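Side-chain contacts in conserved hypothetical alanine RICH protein (Mycobacterium tuberculosis, PDB 2IB0), which is of unknown function but folds as a four-helix bundle of the ferritin-like clan: residues H64-D67 / D68-M72; S95-D98 / A99-A103; G110-A113 / W114-V117. All coordinates share one frame; numbering follows the deposited sequence.

How the interactions relate
All three interactions are local, made along helices of one four-helix bundle. Interaction 1 lies on helix 52-75; interactions 2 and 3 follow it in the chain, near the beginning and in the later half of helix 96-120. The centres of interactions 2 and 3 are about 22 Å apart, and those of interactions 1 and 2 about 27 Å. Interactions 1 and 3, with centres about 15 Å apart, touch across the bundle: Val69 CG2 reaches Trp114 CH2 at 3.5 Å, and Arg65 CD packs on Trp114 CZ2 at 3.7 Å. Glu33 OE2 on helix 18-46 joins them again, salt-bridged to Arg65 NH1 and hydrogen-bonded to Trp114 NE1, so a polar link ties three helices together.

Interaction 1. Residues H64-D67 / D68-M72; sequences HRRD and DVIVM
Asp68 N donates to His64 O at 2.9 Å in a nearly straight bond (167° at the hydrogen), one of four consecutive i to i+4 bonds in this part of helix 52-75 of the four-helix bundle. On the outer side, the His64 imidazole and the Asp68 carboxylate approach at a slant, their planes 71° apart. Their closest atoms are His64 CE1 and Asp68 OD2, 3.2 Å from each other. His64 ND1 to the same OD2 is poorly angled, so the pair is a polar contact without a hydrogen bond. Arg66 runs alongside Ile70 in the same direction, its CG 4.0 Å from Ile70 CD1. A bend at chi3 (71°) turns its tip to Asp67, where Arg66 NE meets OD1 at 3.0 Å in a salt bridge; NH2 adds a weak, longer bond to the same oxygen. Arg65 and Val69 are buried between helices. The charge of Arg65 is answered by salt bridges to Glu33 and Glu136, on two other helices, while Val69 packs on Leu26 and Leu30. One methyl of Val69 also turns back along its own helix: CG2 lies beside the backbone N and sits 3.2 Å from Arg65 O.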
ATOM      1  N   HIS A  64      -7.379 -15.329   4.876  1.00 34.73           N
ATOM      2  CA  HIS A  64      -6.382 -15.957   4.029  1.00 35.73           C
ATOM      3  C   HIS A  64      -4.966 -15.546   4.465  1.00 35.19           C
ATOM      4  O   HIS A  64      -4.098 -16.392   4.602  1.00 35.36           O
ATOM      5  CB  HIS A  64      -6.634 -15.616   2.538  1.00 36.68           C
ATOM      6  CG  HIS A  64      -5.736 -16.354   1.584  1.00 41.32           C
ATOM      7  ND1 HIS A  64      -4.486 -15.888   1.212  1.00 47.85           N
ATOM      8  CD2 HIS A  64      -5.902 -17.527   0.922  1.00 46.19           C
ATOM      9  CE1 HIS A  64      -3.920 -16.742   0.376  1.00 45.22           C
ATOM     10  NE2 HIS A  64      -4.758 -17.744   0.178  1.00 46.81           N
ATOM     11  N   ARG A  65      -4.737 -14.245   4.670  1.00 33.96           N
ATOM     12  CA  ARG A  65      -3.466 -13.753   5.173  1.00 32.44           C
ATOM     13  C   ARG A  65      -3.077 -14.417   6.503  1.00 32.10           C
ATOM     14  O   ARG A  65      -1.951 -14.869   6.661  1.00 31.94           O
ATOM     15  CB  ARG A  65      -3.550 -12.249   5.375  1.00 32.39           C
ATOM     16  CG  ARG A  65      -2.223 -11.611   5.658  1.00 31.19           C
ATOM     17  CD  ARG A  65      -2.418 -10.148   5.929  1.00 30.25           C
ATOM     18  NE  ARG A  65      -2.873  -9.433   4.753  1.00 28.43           N
ATOM     19  CZ  ARG A  65      -3.617  -8.333   4.786  1.00 29.84           C
ATOM     20  NH1 ARG A  65      -4.011  -7.833   5.954  1.00 30.19           N
ATOM     21  NH2 ARG A  65      -3.980  -7.729   3.651  1.00 29.82           N
ATOM     22  N   ARG A  66      -4.010 -14.444   7.452  1.00 31.15           N
ATOM     23  CA  ARG A  66      -3.838 -15.117   8.768  1.00 30.82           C
ATOM     24  C   ARG A  66      -3.379 -16.575   8.632  1.00 30.75           C
ATOM     25  O   ARG A  66      -2.382 -16.983   9.240  1.00 31.20           O
ATOM     26  CB  ARG A  66      -5.127 -15.054   9.579  1.00 30.41           C
ATOM     27  CG  ARG A  66      -5.170 -16.077  10.822  1.00 31.01           C
ATOM     28  CD  ARG A  66      -6.611 -16.310  11.287  1.00 33.46           C
ATOM     29  NE  ARG A  66      -7.428 -17.112  10.363  1.00 36.35           N
ATOM     30  CZ  ARG A  66      -8.760 -17.240  10.441  1.00 35.75           C
ATOM     31  NH1 ARG A  66      -9.460 -16.627  11.385  1.00 32.79           N
ATOM     32  NH2 ARG A  66      -9.404 -17.995   9.571  1.00 36.85           N
ATOM     33  N   ASP A  67      -4.101 -17.360   7.834  1.00 31.29           N
ATOM     34  CA  ASP A  67      -3.711 -18.752   7.561  1.00 31.77           C
ATOM     35  C   ASP A  67      -2.335 -18.839   6.940  1.00 32.25           C
ATOM     36  O   ASP A  67      -1.533 -19.679   7.326  1.00 33.36           O
ATOM     37  CB  ASP A  67      -4.749 -19.433   6.673  1.00 32.72           C
ATOM     38  CG  ASP A  67      -6.155 -19.474   7.312  1.00 35.63           C
ATOM     39  OD1 ASP A  67      -6.322 -19.183   8.529  1.00 37.90           O
ATOM     40  OD2 ASP A  67      -7.113 -19.790   6.579  1.00 39.36           O
ATOM     41  N   ASP A  68      -2.042 -17.970   5.970  1.00 32.50           N
ATOM     42  CA  ASP A  68      -0.698 -17.876   5.385  1.00 32.85           C
ATOM     43  C   ASP A  68       0.459 -17.641   6.393  1.00 32.06           C
ATOM     44  O   ASP A  68       1.526 -18.256   6.279  1.00 31.40           O
ATOM     45  CB  ASP A  68      -0.669 -16.773   4.324  1.00 32.98           C
ATOM     46  CG  ASP A  68      -1.095 -17.248   2.931  1.00 36.43           C
ATOM     47  OD1 ASP A  68      -1.393 -18.427   2.740  1.00 38.93           O
ATOM     48  OD2 ASP A  68      -1.135 -16.417   1.996  1.00 42.88           O
ATOM     49  N   VAL A  69       0.249 -16.728   7.336  1.00 31.17           N
ATOM     50  CA  VAL A  69       1.191 -16.410   8.406  1.00 31.18           C
ATOM     51  C   VAL A  69       1.334 -17.559   9.396  1.00 32.85           C
ATOM     52  O   VAL A  69       2.422 -17.774   9.908  1.00 32.92           O
ATOM     53  CB  VAL A  69       0.742 -15.118   9.171  1.00 31.11           C
ATOM     54  CG1 VAL A  69       1.662 -14.831  10.381  1.00 26.99           C
ATOM     55  CG2 VAL A  69       0.677 -13.929   8.189  1.00 31.26           C
ATOM     56  N   ILE A  70       0.243 -18.274   9.694  1.00 34.26           N
ATOM     57  CA  ILE A  70       0.319 -19.503  10.514  1.00 35.63           C
ATOM     58  C   ILE A  70       1.293 -20.525   9.890  1.00 37.02           C
ATOM     59  O   ILE A  70       2.152 -21.083  10.579  1.00 37.49           O
ATOM     60  CB  ILE A  70      -1.094 -20.084  10.803  1.00 35.75           C
ATOM     61  CG1 ILE A  70      -1.844 -19.111  11.739  1.00 36.23           C
ATOM     62  CG2 ILE A  70      -1.036 -21.536  11.395  1.00 35.80           C
ATOM     63  CD1 ILE A  70      -3.337 -19.390  11.978  1.00 35.89           C
ATOM     64  N   VAL A  71       1.200 -20.711   8.575  1.00 38.16           N
ATOM     65  CA  VAL A  71       2.113 -21.590   7.854  1.00 38.80           C
ATOM     66  C   VAL A  71       3.563 -21.068   7.958  1.00 38.93           C
ATOM     67  O   VAL A  71       4.469 -21.823   8.289  1.00 38.83           O
ATOM     68  CB  VAL A  71       1.647 -21.778   6.366  1.00 38.98           C
ATOM     69  CG1 VAL A  71       2.729 -22.454   5.501  1.00 39.17           C
ATOM     70  CG2 VAL A  71       0.335 -22.568   6.313  1.00 37.12           C
ATOM     71  N   MET A  72       3.769 -19.775   7.703  1.00 38.95           N
ATOM     72  CA  MET A  72       5.117 -19.152   7.745  1.00 38.25           C
ATOM     73  C   MET A  72       5.802 -19.353   9.094  1.00 37.86           C
ATOM     74  O   MET A  72       6.974 -19.747   9.147  1.00 38.20           O
ATOM     75  CB  MET A  72       5.051 -17.654   7.456  1.00 38.33           C
ATOM     76  CG  MET A  72       4.831 -17.280   6.004  1.00 38.90           C
ATOM     77  SD  MET A  72       4.258 -15.578   5.772  1.00 38.69           S
ATOM     78  CE  MET A  72       5.801 -14.669   5.822  1.00 34.06           C
TER

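Interaction 2. Residues S95-D98 / A99-A103; sequences SAAD and AARLA
Arg101 lays its guanidinium flat over Ala97 O, which stands 3.6 Å from the plane and above its centre. The two residues are one turn apart near the start of helix 96-120, where the chain enters the third helix of the four-helix bundle. Bending at chi3 (-75°) brings the arginine tip back toward the helix start instead of letting it run outward, and its NH2 comes within 4.0 Å of Ala97 CB. The same NH2 meets Asp98 OD1 at 2.9 Å, forming an i to i+3 salt bridge. This bond is noticeably bent, 139° at the hydrogen: it reaches the oxygen on its anti side, and the carboxylate and guanidinium planes stand 73° apart. Asp98 uses its second oxygen for the backbone. OD2 accepts a hydrogen bond from Ser94 N and a weak one from Ser95 N at 3.1 Å, tying Asp98 to the main chain at Ser94 and Ser95, near the helix start. One carboxylate thus pairs with a side chain on one oxygen and holds main-chain N-H groups on the other. Ala99, Ala100 and Leu102 face the neighbouring helices: Ala99 packs on Leu46, Ala100 on Trp144, and Leu102 on Val43. In the backbone, Leu102 N donates to Asp98 O at 2.9 Å.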
ATOM      1  N   SER A  95     -23.106   2.574  16.121  1.00 34.36           N
ATOM      2  CA  SER A  95     -23.984   2.605  14.965  1.00 36.80           C
ATOM      3  C   SER A  95     -23.220   2.295  13.699  1.00 38.24           C
ATOM      4  O   SER A  95     -21.990   2.192  13.694  1.00 36.39           O
ATOM      5  CB  SER A  95     -24.704   3.960  14.850  1.00 36.70           C
ATOM      6  OG  SER A  95     -23.746   4.924  14.400  1.00 38.06           O
ATOM      7  N   ALA A  96     -23.999   2.120  12.624  1.00 41.63           N
ATOM      8  CA  ALA A  96     -23.476   1.956  11.262  1.00 43.00           C
ATOM      9  C   ALA A  96     -22.316   2.846  10.825  1.00 44.40           C
ATOM     10  O   ALA A  96     -21.403   2.352  10.158  1.00 46.44           O
ATOM     11  CB  ALA A  96     -24.675   1.954  10.223  1.00 43.10           C
ATOM     12  N   ALA A  97     -22.268   4.124  11.232  1.00 45.55           N
ATOM     13  CA  ALA A  97     -21.106   5.013  10.892  1.00 45.11           C
ATOM     14  C   ALA A  97     -19.824   4.759  11.667  1.00 46.43           C
ATOM     15  O   ALA A  97     -18.681   4.952  11.157  1.00 47.96           O
ATOM     16  CB  ALA A  97     -21.475   6.442  11.012  1.00 46.16           C
ATOM     17  N   ASP A  98     -19.975   4.318  12.910  1.00 45.33           N
ATOM     18  CA  ASP A  98     -18.809   4.003  13.715  1.00 44.72           C
ATOM     19  C   ASP A  98     -18.030   2.851  13.105  1.00 43.82           C
ATOM     20  O   ASP A  98     -16.829   2.754  13.306  1.00 43.61           O
ATOM     21  CB  ASP A  98     -19.198   3.608  15.107  1.00 43.91           C
ATOM     22  CG  ASP A  98     -19.833   4.717  15.862  1.00 44.66           C
ATOM     23  OD1 ASP A  98     -19.481   5.884  15.609  1.00 46.66           O
ATOM     24  OD2 ASP A  98     -20.679   4.410  16.723  1.00 43.74           O
ATOM     25  N   ALA A  99     -18.727   1.988  12.385  1.00 44.09           N
ATOM     26  CA  ALA A  99     -18.146   0.726  11.899  1.00 43.69           C
ATOM     27  C   ALA A  99     -17.136   0.918  10.752  1.00 42.78           C
ATOM     28  O   ALA A  99     -16.110   0.221  10.717  1.00 43.91           O
ATOM     29  CB  ALA A  99     -19.240  -0.230  11.465  1.00 44.16           C
ATOM     30  N   ALA A 100     -17.475   1.786   9.808  1.00 39.03           N
ATOM     31  CA  ALA A 100     -16.521   2.295   8.795  1.00 38.02           C
ATOM     32  C   ALA A 100     -15.240   2.965   9.406  1.00 36.84           C
ATOM     33  O   ALA A 100     -14.133   2.694   8.963  1.00 34.44           O
ATOM     34  CB  ALA A 100     -17.233   3.222   7.839  1.00 35.22           C
ATOM     35  N   ARG A 101     -15.395   3.801  10.437  1.00 35.99           N
ATOM     36  CA  ARG A 101     -14.241   4.322  11.143  1.00 37.75           C
ATOM     37  C   ARG A 101     -13.424   3.207  11.803  1.00 37.22           C
ATOM     38  O   ARG A 101     -12.198   3.262  11.844  1.00 36.59           O
ATOM     39  CB  ARG A 101     -14.672   5.335  12.212  1.00 37.46           C
ATOM     40  CG  ARG A 101     -15.011   6.714  11.643  1.00 41.57           C
ATOM     41  CD  ARG A 101     -15.232   7.793  12.782  1.00 41.90           C
ATOM     42  NE  ARG A 101     -16.531   7.658  13.499  1.00 47.90           N
ATOM     43  CZ  ARG A 101     -17.716   8.045  12.994  1.00 48.80           C
ATOM     44  NH1 ARG A 101     -17.786   8.535  11.746  1.00 48.34           N
ATOM     45  NH2 ARG A 101     -18.838   7.908  13.705  1.00 46.97           N
ATOM     46  N   LEU A 102     -14.111   2.219  12.359  1.00 35.37           N
ATOM     47  CA  LEU A 102     -13.434   1.089  12.986  1.00 35.46           C
ATOM     48  C   LEU A 102     -12.625   0.363  11.926  1.00 32.93           C
ATOM     49  O   LEU A 102     -11.502  -0.027  12.183  1.00 32.98           O
ATOM     50  CB  LEU A 102     -14.463   0.106  13.611  1.00 34.82           C
ATOM     51  CG  LEU A 102     -13.957  -1.213  14.218  1.00 36.00           C
ATOM     52  CD1 LEU A 102     -12.900  -0.958  15.279  1.00 38.51           C
ATOM     53  CD2 LEU A 102     -15.148  -2.005  14.798  1.00 36.75           C
ATOM     54  N   ALA A 103     -13.249   0.111  10.788  1.00 32.29           N
ATOM     55  CA  ALA A 103     -12.580  -0.583   9.675  1.00 33.72           C
ATOM     56  C   ALA A 103     -11.316   0.176   9.239  1.00 33.64           C
ATOM     57  O   ALA A 103     -10.276  -0.417   9.026  1.00 33.40           O
ATOM     58  CB  ALA A 103     -13.519  -0.742   8.487  1.00 32.57           C
TER

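Interaction 3. Residues G110-A113 / W114-V117; sequences GATA and WRAV
Trp114 starts its path against the carbonyl one turn back, with CB 3.5 Å from Gly110 O, and then drives its indole into the core of the four-helix bundle from helix 96-120. CG keeps a similar distance to that oxygen, and CD1 presses closer still, 2.9 Å from Gly110 O. A chi1 of -68° sets CG beside the backbone N, and chi2 of 109° turns the CD1 edge to that carbonyl. In the backbone, Trp114 N donates to Gly110 O at 2.9 Å. Farther out, NE1 turns to another helix and donates to Glu33 OE2, which satisfies the buried indole N-H. The six-membered ring ends against helix 52-75, CZ2 on Arg65 and CH2 on Val69, while Leu26 and Ala29 of helix 18-46 and Ala130, Ala133 and Leu134 of helix 124-150 also line the indole. Val117, one turn on from Ala113, packs on Ala25 and Ala29, its CG2 3.6 Å from Ala113 O. Arg115 leaves on a different side and touches Val128 of the second subunit. Bent at chi3, it folds back along its own helix: one guanidinium face lies above Ala111 O, offset toward the rim, and NH1 comes to 3.9 Å from Thr112 CA.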
ATOM      1  N   GLY A 110      -3.114  -2.435  10.848  1.00 33.43           N
ATOM      2  CA  GLY A 110      -2.532  -3.545  10.089  1.00 32.49           C
ATOM      3  C   GLY A 110      -1.375  -3.090   9.184  1.00 33.39           C
ATOM      4  O   GLY A 110      -0.358  -3.807   9.069  1.00 34.26           O
ATOM      5  N   ALA A 111      -1.515  -1.940   8.520  1.00 32.33           N
ATOM      6  CA  ALA A 111      -0.380  -1.346   7.774  1.00 32.67           C
ATOM      7  C   ALA A 111       0.838  -1.148   8.677  1.00 33.08           C
ATOM      8  O   ALA A 111       1.959  -1.547   8.354  1.00 33.55           O
ATOM      9  CB  ALA A 111      -0.774  -0.000   7.140  1.00 32.31           C
ATOM     10  N   THR A 112       0.611  -0.557   9.840  1.00 33.97           N
ATOM     11  CA  THR A 112       1.684  -0.358  10.827  1.00 33.95           C
ATOM     12  C   THR A 112       2.394  -1.637  11.219  1.00 33.47           C
ATOM     13  O   THR A 112       3.622  -1.631  11.366  1.00 32.98           O
ATOM     14  CB  THR A 112       1.152   0.318  12.091  1.00 34.30           C
ATOM     15  OG1 THR A 112       0.623   1.584  11.726  1.00 34.98           O
ATOM     16  CG2 THR A 112       2.271   0.537  13.135  1.00 34.54           C
ATOM     17  N   ALA A 113       1.630  -2.715  11.422  1.00 33.78           N
ATOM     18  CA  ALA A 113       2.203  -4.008  11.834  1.00 32.73           C
ATOM     19  C   ALA A 113       2.950  -4.669  10.655  1.00 32.10           C
ATOM     20  O   ALA A 113       4.024  -5.204  10.823  1.00 30.79           O
ATOM     21  CB  ALA A 113       1.142  -4.926  12.371  1.00 32.67           C
ATOM     22  N   TRP A 114       2.378  -4.596   9.467  1.00 31.65           N
ATOM     23  CA  TRP A 114       3.062  -5.067   8.265  1.00 31.76           C
ATOM     24  C   TRP A 114       4.299  -4.285   7.852  1.00 31.74           C
ATOM     25  O   TRP A 114       5.272  -4.885   7.393  1.00 31.22           O
ATOM     26  CB  TRP A 114       2.082  -5.281   7.107  1.00 31.40           C
ATOM     27  CG  TRP A 114       1.197  -6.467   7.463  1.00 32.31           C
ATOM     28  CD1 TRP A 114      -0.128  -6.430   7.806  1.00 31.00           C
ATOM     29  CD2 TRP A 114       1.605  -7.832   7.566  1.00 32.04           C
ATOM     30  NE1 TRP A 114      -0.580  -7.694   8.099  1.00 32.16           N
ATOM     31  CE2 TRP A 114       0.465  -8.577   7.960  1.00 32.38           C
ATOM     32  CE3 TRP A 114       2.827  -8.506   7.355  1.00 33.31           C
ATOM     33  CZ2 TRP A 114       0.493  -9.951   8.130  1.00 31.33           C
ATOM     34  CZ3 TRP A 114       2.867  -9.893   7.553  1.00 32.43           C
ATOM     35  CH2 TRP A 114       1.705 -10.600   7.941  1.00 33.48           C
ATOM     36  N   ARG A 115       4.294  -2.965   8.018  1.00 32.44           N
ATOM     37  CA  ARG A 115       5.527  -2.200   7.780  1.00 32.58           C
ATOM     38  C   ARG A 115       6.636  -2.682   8.702  1.00 31.99           C
ATOM     39  O   ARG A 115       7.783  -2.702   8.305  1.00 31.42           O
ATOM     40  CB  ARG A 115       5.290  -0.706   7.954  1.00 33.12           C
ATOM     41  CG  ARG A 115       6.480   0.127   7.632  1.00 36.30           C
ATOM     42  CD  ARG A 115       6.147   1.623   7.695  1.00 38.51           C
ATOM     43  NE  ARG A 115       4.938   1.931   6.938  1.00 39.87           N
ATOM     44  CZ  ARG A 115       3.763   2.270   7.463  1.00 43.63           C
ATOM     45  NH1 ARG A 115       3.597   2.365   8.791  1.00 40.71           N
ATOM     46  NH2 ARG A 115       2.742   2.521   6.643  1.00 45.17           N
ATOM     47  N   ALA A 116       6.304  -3.071   9.938  1.00 30.54           N
ATOM     48  CA  ALA A 116       7.340  -3.625  10.836  1.00 29.83           C
ATOM     49  C   ALA A 116       7.913  -4.961  10.362  1.00 29.63           C
ATOM     50  O   ALA A 116       9.085  -5.228  10.550  1.00 29.41           O
ATOM     51  CB  ALA A 116       6.803  -3.759  12.254  1.00 29.95           C
ATOM     52  N   VAL A 117       7.066  -5.834   9.808  1.00 29.29           N
ATOM     53  CA  VAL A 117       7.563  -7.080   9.203  1.00 27.52           C
ATOM     54  C   VAL A 117       8.476  -6.782   7.972  1.00 26.47           C
ATOM     55  O   VAL A 117       9.575  -7.391   7.803  1.00 25.55           O
ATOM     56  CB  VAL A 117       6.375  -8.057   8.869  1.00 27.20           C
ATOM     57  CG1 VAL A 117       6.898  -9.337   8.222  1.00 26.75           C
ATOM     58  CG2 VAL A 117       5.518  -8.443  10.189  1.00 27.05           C
TER